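Local coordinates for RNA polymerase II subunit A C-terminal domain phosphatase SSU72 (Homo sapiens, PDB 4H3K), which removes phosphate from serine and threonine residues of the C-terminal domain of RNA polymerase II and acts in pre-mRNA polyadenylation and transcription termination, at residues B[77-89]-B[101-115]. The protein carries 1 engineered substitution. Numbering follows the deposited sequence.
Sequences FKTTYDQMYNDLL and ILHMLDRNKRIKPRP
Tyr81 fills the tight centre of this contact, its ring held between Asn108 and Pro115. Asn108 CB lies over the middle of one face, 3.4 Å from the ring centroid. Pro115 CD covers the opposite face nearer the rim, and both are CH-pi contacts. Lys112 O meets the ring edge in its plane, 3.2 Å from Tyr81 CD2. The CG of Tyr81 is anti to its carbonyl carbon (chi1 -66°), which sends the ring in between these groups. Its hydroxyl hydrogen-bonds Asn35 O beyond, and Asn108 ND2 bonds Gln36 O.

Helix segments 81-89 and 101-109 run nearly antiparallel, at 159°. Leu105 is a knob in the hole formed by Tyr81, Met84, Tyr85 and Leu88. Leu102 CD2 lies over one face of the Tyr85 ring, offset toward its rim.

Residues 112-115 are tied to the start of helix 81-98 and to the loop before it. Tyr81 N donates to Pro113 O at 3.1 Å, nearly straight at 159°. Arg114 NH1 hydrogen-bonds Phe77 O at 3.0 Å, from above the carbonyl plane, and the bond is bent.

The solvent side is looser. Lys109 runs alongside Asp82, but NZ stays 4.3 Å from Asp82 OD1, too far for a salt bridge. The chemistry implies that apolar and CH-pi packing, with a few backbone-directed bonds, joins this helical hairpin and its loop, while charge pairing across it probably adds little.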
ATOM      1  N   PHE B  77       5.182  21.715 -15.458  1.00 38.48           N
ATOM      2  CA  PHE B  77       5.769  20.370 -15.498  1.00 38.00           C
ATOM      3  C   PHE B  77       5.871  19.739 -16.904  1.00 39.73           C
ATOM      4  O   PHE B  77       6.667  18.811 -17.107  1.00 39.82           O
ATOM      5  CB  PHE B  77       5.014  19.435 -14.564  1.00 36.59           C
ATOM      6  CG  PHE B  77       5.597  19.369 -13.205  1.00 34.36           C
ATOM      7  CD1 PHE B  77       5.165  20.244 -12.213  1.00 33.91           C
ATOM      8  CD2 PHE B  77       6.580  18.414 -12.893  1.00 32.32           C
ATOM      9  CE1 PHE B  77       5.693  20.183 -10.927  1.00 31.43           C
ATOM     10  CE2 PHE B  77       7.115  18.338 -11.599  1.00 31.36           C
ATOM     11  CZ  PHE B  77       6.689  19.230 -10.620  1.00 31.67           C
ATOM     12  N   LYS B  78       5.078  20.241 -17.859  1.00 40.96           N
ATOM     13  CA  LYS B  78       5.122  19.771 -19.240  1.00 42.69           C
ATOM     14  C   LYS B  78       6.386  20.209 -19.992  1.00 42.53           C
ATOM     15  O   LYS B  78       6.652  19.713 -21.067  1.00 43.60           O
ATOM     16  CB  LYS B  78       3.849  20.196 -20.010  1.00 44.49           C
ATOM     17  CG  LYS B  78       2.602  19.404 -19.607  1.00 47.14           C
ATOM     18  CD  LYS B  78       1.349  20.247 -19.687  1.00 52.75           C
ATOM     19  CE  LYS B  78       0.396  19.874 -18.551  1.00 56.61           C
ATOM     20  NZ  LYS B  78      -0.808  19.091 -18.998  1.00 60.84           N
ATOM     21  N   THR B  79       7.162  21.127 -19.420  1.00 41.34           N
ATOM     22  CA  THR B  79       8.345  21.668 -20.069  1.00 40.44           C
ATOM     23  C   THR B  79       9.566  20.765 -19.861  1.00 40.31           C
ATOM     24  O   THR B  79       9.849  20.311 -18.765  1.00 38.84           O
ATOM     25  CB  THR B  79       8.663  23.063 -19.522  1.00 40.96           C
ATOM     26  OG1 THR B  79       7.523  23.919 -19.674  1.00 39.92           O
ATOM     27  CG2 THR B  79       9.846  23.660 -20.224  1.00 39.91           C
ATOM     28  N   THR B  80      10.278  20.529 -20.947  1.00 40.52           N
ATOM     29  CA  THR B  80      11.476  19.696 -21.006  1.00 40.40           C
ATOM     30  C   THR B  80      12.678  20.357 -20.302  1.00 38.89           C
ATOM     31  O   THR B  80      12.771  21.593 -20.249  1.00 38.58           O
ATOM     32  CB  THR B  80      11.718  19.395 -22.527  1.00 42.10           C
ATOM     33  OG1 THR B  80      11.331  18.049 -22.809  1.00 44.57           O
ATOM     34  CG2 THR B  80      13.107  19.612 -22.969  1.00 43.04           C
ATOM     35  N   TYR B  81      13.563  19.553 -19.712  1.00 37.56           N
ATOM     36  CA  TYR B  81      14.801  20.096 -19.137  1.00 37.40           C
ATOM     37  C   TYR B  81      15.599  20.879 -20.186  1.00 38.85           C
ATOM     38  O   TYR B  81      16.196  21.927 -19.899  1.00 38.07           O
ATOM     39  CB  TYR B  81      15.686  18.990 -18.564  1.00 36.12           C
ATOM     40  CG  TYR B  81      15.099  18.249 -17.359  1.00 35.04           C
ATOM     41  CD1 TYR B  81      14.880  18.902 -16.144  1.00 31.82           C
ATOM     42  CD2 TYR B  81      14.800  16.887 -17.438  1.00 35.30           C
ATOM     43  CE1 TYR B  81      14.357  18.208 -15.017  1.00 31.97           C
ATOM     44  CE2 TYR B  81      14.280  16.182 -16.329  1.00 35.02           C
ATOM     45  CZ  TYR B  81      14.063  16.850 -15.130  1.00 32.93           C
ATOM     46  OH  TYR B  81      13.571  16.146 -14.061  1.00 30.67           O
ATOM     47  N   ASP B  82      15.616  20.334 -21.395  1.00 40.34           N
ATOM     48  CA  ASP B  82      16.270  20.972 -22.542  1.00 42.56           C
ATOM     49  C   ASP B  82      15.639  22.329 -22.877  1.00 43.32           C
ATOM     50  O   ASP B  82      16.355  23.292 -23.138  1.00 44.84           O
ATOM     51  CB  ASP B  82      16.225  20.029 -23.740  1.00 43.37           C
ATOM     52  CG  ASP B  82      17.133  20.466 -24.845  1.00 46.38           C
ATOM     53  OD1 ASP B  82      18.360  20.392 -24.652  1.00 48.20           O
ATOM     54  OD2 ASP B  82      16.611  20.907 -25.888  1.00 48.05           O
ATOM     55  N   GLN B  83      14.312  22.423 -22.850  1.00 43.87           N
ATOM     56  CA  GLN B  83      13.651  23.720 -23.063  1.00 44.98           C
ATOM     57  C   GLN B  83      14.050  24.719 -21.971  1.00 44.40           C
ATOM     58  O   GLN B  83      14.346  25.867 -22.270  1.00 44.54           O
ATOM     59  CB  GLN B  83      12.124  23.583 -23.193  1.00 45.10           C
ATOM     60  CG  GLN B  83      11.710  22.841 -24.453  1.00 46.91           C
ATOM     61  CD  GLN B  83      10.245  22.444 -24.475  1.00 48.26           C
ATOM     62  OE1 GLN B  83       9.727  21.864 -23.531  1.00 48.59           O
ATOM     63  NE2 GLN B  83       9.569  22.752 -25.579  1.00 51.95           N
ATOM     64  N   MET B  84      14.125  24.259 -20.720  1.00 43.00           N
ATOM     65  CA  MET B  84      14.552  25.115 -19.604  1.00 42.80           C
ATOM     66  C   MET B  84      15.988  25.579 -19.777  1.00 43.26           C
ATOM     67  O   MET B  84      16.318  26.744 -19.508  1.00 43.57           O
ATOM     68  CB  MET B  84      14.403  24.404 -18.252  1.00 41.24           C
ATOM     69  CG  MET B  84      12.983  24.194 -17.828  1.00 41.40           C
ATOM     70  SD  MET B  84      12.909  23.087 -16.404  1.00 38.51           S
ATOM     71  CE  MET B  84      11.303  22.354 -16.702  1.00 39.69           C
ATOM     72  N   TYR B  85      16.829  24.653 -20.222  1.00 43.76           N
ATOM     73  CA  TYR B  85      18.231  24.929 -20.498  1.00 45.44           C
ATOM     74  C   TYR B  85      18.343  26.071 -21.509  1.00 46.65           C
ATOM     75  O   TYR B  85      19.010  27.073 -21.247  1.00 46.52           O
ATOM     76  CB  TYR B  85      18.920  23.673 -21.028  1.00 45.59           C
ATOM     77  CG  TYR B  85      20.413  23.810 -21.207  1.00 48.49           C
ATOM     78  CD1 TYR B  85      20.949  24.373 -22.363  1.00 50.70           C
ATOM     79  CD2 TYR B  85      21.294  23.363 -20.216  1.00 49.78           C
ATOM     80  CE1 TYR B  85      22.323  24.498 -22.529  1.00 52.62           C
ATOM     81  CE2 TYR B  85      22.665  23.492 -20.368  1.00 51.57           C
ATOM     82  CZ  TYR B  85      23.171  24.058 -21.530  1.00 52.48           C
ATOM     83  OH  TYR B  85      24.531  24.174 -21.680  1.00 55.27           O
ATOM     84  N   ASN B  86      17.656  25.926 -22.639  1.00 48.23           N
ATOM     85  CA  ASN B  86      17.733  26.922 -23.723  1.00 50.56           C
ATOM     86  C   ASN B  86      17.118  28.253 -23.332  1.00 51.28           C
ATOM     87  O   ASN B  86      17.658  29.298 -23.654  1.00 52.66           O
ATOM     88  CB  ASN B  86      17.091  26.393 -24.997  1.00 51.09           C
ATOM     89  CG  ASN B  86      17.807  25.176 -25.535  1.00 51.99           C
ATOM     90  OD1 ASN B  86      19.029  25.111 -25.524  1.00 52.36           O
ATOM     91  ND2 ASN B  86      17.048  24.205 -26.005  1.00 53.23           N
ATOM     92  N   ASP B  87      15.995  28.206 -22.632  1.00 51.61           N
ATOM     93  CA  ASP B  87      15.395  29.403 -22.054  1.00 52.87           C
ATOM     94  C   ASP B  87      16.387  30.139 -21.140  1.00 52.98           C
ATOM     95  O   ASP B  87      16.570  31.352 -21.268  1.00 53.89           O
ATOM     96  CB  ASP B  87      14.110  29.058 -21.303  1.00 52.22           C
ATOM     97  CG  ASP B  87      13.434  30.282 -20.698  1.00 54.61           C
ATOM     98  OD1 ASP B  87      12.975  31.153 -21.464  1.00 57.86           O
ATOM     99  OD2 ASP B  87      13.351  30.375 -19.456  1.00 55.67           O
ATOM    100  N   LEU B  88      17.034  29.412 -20.233  1.00 52.17           N
ATOM    101  CA  LEU B  88      18.001  30.030 -19.321  1.00 52.50           C
ATOM    102  C   LEU B  88      19.311  30.467 -20.019  1.00 54.04           C
ATOM    103  O   LEU B  88      19.961  31.427 -19.589  1.00 53.95           O
ATOM    104  CB  LEU B  88      18.275  29.124 -18.118  1.00 51.05           C
ATOM    105  CG  LEU B  88      17.517  29.378 -16.797  1.00 50.33           C
ATOM    106  CD1 LEU B  88      16.245  30.221 -16.921  1.00 48.44           C
ATOM    107  CD2 LEU B  88      17.215  28.079 -16.065  1.00 47.08           C
ATOM    108  N   LEU B  89      19.678  29.769 -21.091  1.00 54.83           N
ATOM    109  CA  LEU B  89      20.886  30.094 -21.846  1.00 56.85           C
ATOM    110  C   LEU B  89      20.701  31.439 -22.550  1.00 58.32           C
ATOM    111  O   LEU B  89      21.640  32.221 -22.618  1.00 59.07           O
ATOM    112  CB  LEU B  89      21.245  28.972 -22.843  1.00 56.94           C
ATOM    113  CG  LEU B  89      22.543  29.021 -23.673  1.00 58.26           C
ATOM    114  CD1 LEU B  89      23.807  28.838 -22.826  1.00 56.75           C
ATOM    115  CD2 LEU B  89      22.498  27.982 -24.793  1.00 58.61           C
ATOM    116  N   ILE B 101      23.053  25.957 -12.495  1.00 42.38           N
ATOM    117  CA  ILE B 101      21.744  25.560 -12.999  1.00 40.82           C
ATOM    118  C   ILE B 101      21.790  24.954 -14.407  1.00 40.94           C
ATOM    119  O   ILE B 101      21.074  23.994 -14.696  1.00 40.23           O
ATOM    120  CB  ILE B 101      20.700  26.691 -12.884  1.00 40.91           C
ATOM    121  CG1 ILE B 101      20.445  26.998 -11.415  1.00 40.84           C
ATOM    122  CG2 ILE B 101      19.404  26.312 -13.572  1.00 39.39           C
ATOM    123  CD1 ILE B 101      19.536  28.148 -11.193  1.00 46.90           C
ATOM    124  N   LEU B 102      22.643  25.479 -15.280  1.00 41.08           N
ATOM    125  CA  LEU B 102      22.772  24.871 -16.620  1.00 41.40           C
ATOM    126  C   LEU B 102      23.346  23.459 -16.532  1.00 40.40           C
ATOM    127  O   LEU B 102      22.874  22.537 -17.205  1.00 39.87           O
ATOM    128  CB  LEU B 102      23.583  25.756 -17.603  1.00 42.44           C
ATOM    129  CG  LEU B 102      22.927  27.087 -18.024  1.00 42.22           C
ATOM    130  CD1 LEU B 102      23.837  27.850 -19.001  1.00 44.56           C
ATOM    131  CD2 LEU B 102      21.495  26.955 -18.613  1.00 41.68           C
ATOM    132  N   HIS B 103      24.355  23.299 -15.693  1.00 40.92           N
ATOM    133  CA  HIS B 103      24.954  21.987 -15.434  1.00 41.24           C
ATOM    134  C   HIS B 103      23.919  21.010 -14.846  1.00 39.92           C
ATOM    135  O   HIS B 103      23.835  19.867 -15.288  1.00 40.63           O
ATOM    136  CB  HIS B 103      26.188  22.119 -14.525  1.00 41.85           C
ATOM    137  CG  HIS B 103      26.919  20.825 -14.293  1.00 45.34           C
ATOM    138  ND1 HIS B 103      26.424  19.822 -13.487  1.00 47.40           N
ATOM    139  CD2 HIS B 103      28.112  20.373 -14.757  1.00 49.66           C
ATOM    140  CE1 HIS B 103      27.268  18.806 -13.471  1.00 47.50           C
ATOM    141  NE2 HIS B 103      28.301  19.115 -14.231  1.00 49.79           N
ATOM    142  N   MET B 104      23.129  21.470 -13.867  1.00 39.23           N
ATOM    143  CA  MET B 104      22.054  20.654 -13.263  1.00 37.36           C
ATOM    144  C   MET B 104      21.044  20.213 -14.322  1.00 37.01           C
ATOM    145  O   MET B 104      20.690  19.038 -14.394  1.00 35.78           O
ATOM    146  CB  MET B 104      21.335  21.436 -12.172  1.00 37.14           C
ATOM    147  CG  MET B 104      20.307  20.614 -11.371  1.00 35.40           C
ATOM    148  SD  MET B 104      19.411  21.733 -10.288  1.00 35.70           S
ATOM    149  CE  MET B 104      18.270  22.541 -11.420  1.00 31.30           C
ATOM    150  N   LEU B 105      20.598  21.163 -15.148  1.00 36.54           N
ATOM    151  CA  LEU B 105      19.649  20.862 -16.220  1.00 36.96           C
ATOM    152  C   LEU B 105      20.177  19.846 -17.228  1.00 37.75           C
ATOM    153  O   LEU B 105      19.457  18.942 -17.646  1.00 36.83           O
ATOM    154  CB  LEU B 105      19.165  22.144 -16.918  1.00 37.17           C
ATOM    155  CG  LEU B 105      18.164  22.995 -16.122  1.00 35.20           C
ATOM    156  CD1 LEU B 105      17.946  24.385 -16.763  1.00 35.22           C
ATOM    157  CD2 LEU B 105      16.814  22.286 -15.901  1.00 31.79           C
ATOM    158  N   ASP B 106      21.447  20.006 -17.602  1.00 39.89           N
ATOM    159  CA  ASP B 106      22.151  19.064 -18.468  1.00 40.74           C
ATOM    160  C   ASP B 106      22.243  17.682 -17.839  1.00 39.64           C
ATOM    161  O   ASP B 106      21.978  16.679 -18.501  1.00 40.01           O
ATOM    162  CB  ASP B 106      23.555  19.587 -18.767  1.00 42.46           C
ATOM    163  CG  ASP B 106      24.307  18.700 -19.723  1.00 46.12           C
ATOM    164  OD1 ASP B 106      23.877  18.593 -20.887  1.00 49.10           O
ATOM    165  OD2 ASP B 106      25.321  18.104 -19.309  1.00 49.07           O
ATOM    166  N   ARG B 107      22.619  17.622 -16.566  1.00 38.36           N
ATOM    167  CA  ARG B 107      22.604  16.341 -15.816  1.00 37.21           C
ATOM    168  C   ARG B 107      21.198  15.694 -15.890  1.00 36.25           C
ATOM    169  O   ARG B 107      21.054  14.477 -16.147  1.00 34.97           O
ATOM    170  CB  ARG B 107      23.029  16.584 -14.354  1.00 36.89           C
ATOM    171  CG  ARG B 107      23.255  15.361 -13.471  1.00 36.61           C
ATOM    172  CD  ARG B 107      21.941  14.721 -12.937  1.00 32.10           C
ATOM    173  NE  ARG B 107      21.034  15.665 -12.278  1.00 32.53           N
ATOM    174  CZ  ARG B 107      21.267  16.264 -11.114  1.00 31.84           C
ATOM    175  NH1 ARG B 107      22.385  16.010 -10.432  1.00 33.96           N
ATOM    176  NH2 ARG B 107      20.365  17.100 -10.620  1.00 32.00           N
ATOM    177  N   ASN B 108      20.170  16.524 -15.683  1.00 35.51           N
ATOM    178  CA  ASN B 108      18.792  16.055 -15.623  1.00 35.33           C
ATOM    179  C   ASN B 108      18.368  15.455 -16.951  1.00 36.30           C
ATOM    180  O   ASN B 108      17.775  14.375 -16.996  1.00 35.22           O
ATOM    181  CB  ASN B 108      17.828  17.194 -15.195  1.00 34.83           C
ATOM    182  CG  ASN B 108      17.979  17.578 -13.710  1.00 32.61           C
ATOM    183  OD1 ASN B 108      18.682  16.913 -12.965  1.00 27.72           O
ATOM    184  ND2 ASN B 108      17.330  18.674 -13.295  1.00 32.89           N
ATOM    185  N   LYS B 109      18.702  16.160 -18.028  1.00 37.63           N
ATOM    186  CA  LYS B 109      18.375  15.719 -19.376  1.00 40.33           C
ATOM    187  C   LYS B 109      18.923  14.325 -19.675  1.00 40.20           C
ATOM    188  O   LYS B 109      18.269  13.521 -20.339  1.00 41.26           O
ATOM    189  CB  LYS B 109      18.899  16.712 -20.425  1.00 41.55           C
ATOM    190  CG  LYS B 109      18.072  16.666 -21.711  1.00 46.20           C
ATOM    191  CD  LYS B 109      18.886  16.997 -22.949  1.00 51.00           C
ATOM    192  CE  LYS B 109      18.190  16.434 -24.189  1.00 55.00           C
ATOM    193  NZ  LYS B 109      19.171  16.191 -25.291  1.00 58.06           N
ATOM    194  N   ARG B 110      20.120  14.054 -19.177  1.00 40.11           N
ATOM    195  CA  ARG B 110      20.773  12.762 -19.359  1.00 41.00           C
ATOM    196  C   ARG B 110      20.096  11.654 -18.585  1.00 40.28           C
ATOM    197  O   ARG B 110      20.400  10.491 -18.805  1.00 40.52           O
ATOM    198  CB  ARG B 110      22.235  12.860 -18.942  1.00 42.02           C
ATOM    199  CG  ARG B 110      23.052  13.611 -19.980  1.00 45.63           C
ATOM    200  CD  ARG B 110      24.413  14.052 -19.472  1.00 50.88           C
ATOM    201  NE  ARG B 110      24.902  15.211 -20.239  1.00 56.07           N
ATOM    202  CZ  ARG B 110      25.313  15.169 -21.511  1.00 59.64           C
ATOM    203  NH1 ARG B 110      25.299  14.032 -22.197  1.00 62.08           N
ATOM    204  NH2 ARG B 110      25.740  16.275 -22.110  1.00 61.84           N
ATOM    205  N   ILE B 111      19.176  12.004 -17.679  1.00 38.37           N
ATOM    206  CA  ILE B 111      18.428  10.976 -16.955  1.00 37.46           C
ATOM    207  C   ILE B 111      17.069  10.690 -17.611  1.00 37.31           C
ATOM    208  O   ILE B 111      16.670   9.528 -17.776  1.00 37.23           O
ATOM    209  CB  ILE B 111      18.242  11.344 -15.463  1.00 36.96           C
ATOM    210  CG1 ILE B 111      19.594  11.279 -14.732  1.00 38.37           C
ATOM    211  CG2 ILE B 111      17.179  10.414 -14.822  1.00 35.16           C
ATOM    212  CD1 ILE B 111      19.595  11.940 -13.332  1.00 39.11           C
ATOM    213  N   LYS B 112      16.357  11.759 -17.961  1.00 35.81           N
ATOM    214  CA  LYS B 112      15.015  11.644 -18.493  1.00 35.65           C
ATOM    215  C   LYS B 112      14.629  12.980 -19.107  1.00 34.52           C
ATOM    216  O   LYS B 112      15.242  13.994 -18.801  1.00 34.12           O
ATOM    217  CB  LYS B 112      14.028  11.228 -17.380  1.00 33.90           C
ATOM    218  CG  LYS B 112      13.826  12.282 -16.307  1.00 34.40           C
ATOM    219  CD  LYS B 112      13.014  11.702 -15.140  1.00 33.68           C
ATOM    220  CE  LYS B 112      12.556  12.792 -14.195  1.00 30.49           C
ATOM    221  NZ  LYS B 112      11.700  12.233 -13.065  1.00 28.58           N
ATOM    222  N   PRO B 113      13.618  12.992 -19.984  1.00 36.05           N
ATOM    223  CA  PRO B 113      13.432  14.238 -20.746  1.00 36.57           C
ATOM    224  C   PRO B 113      12.744  15.396 -20.002  1.00 35.87           C
ATOM    225  O   PRO B 113      13.003  16.563 -20.320  1.00 35.93           O
ATOM    226  CB  PRO B 113      12.614  13.790 -21.956  1.00 38.23           C
ATOM    227  CG  PRO B 113      11.897  12.580 -21.512  1.00 38.36           C
ATOM    228  CD  PRO B 113      12.772  11.896 -20.492  1.00 36.80           C
ATOM    229  N   ARG B 114      11.893  15.101 -19.018  1.00 35.00           N
ATOM    230  CA  ARG B 114      11.207  16.157 -18.272  1.00 34.65           C
ATOM    231  C   ARG B 114      10.910  15.799 -16.818  1.00 33.36           C
ATOM    232  O   ARG B 114      10.855  14.616 -16.464  1.00 32.12           O
ATOM    233  CB  ARG B 114       9.913  16.602 -18.984  1.00 36.67           C
ATOM    234  CG  ARG B 114       8.881  15.515 -19.123  1.00 40.36           C
ATOM    235  CD  ARG B 114       7.526  16.043 -19.584  1.00 46.99           C
ATOM    236  NE  ARG B 114       6.503  15.051 -19.257  1.00 52.63           N
ATOM    237  CZ  ARG B 114       5.843  14.967 -18.093  1.00 54.92           C
ATOM    238  NH1 ARG B 114       6.040  15.844 -17.105  1.00 53.73           N
ATOM    239  NH2 ARG B 114       4.957  13.999 -17.924  1.00 55.40           N
ATOM    240  N   PRO B 115      10.752  16.828 -15.963  1.00 32.61           N
ATOM    241  CA  PRO B 115      10.353  16.554 -14.580  1.00 32.00           C
ATOM    242  C   PRO B 115       8.973  15.888 -14.576  1.00 31.70           C
ATOM    243  O   PRO B 115       8.187  16.121 -15.489  1.00 32.24           O
ATOM    244  CB  PRO B 115      10.308  17.944 -13.951  1.00 31.89           C
ATOM    245  CG  PRO B 115      10.052  18.879 -15.084  1.00 32.77           C
ATOM    246  CD  PRO B 115      10.872  18.275 -16.222  1.00 33.23           C
TER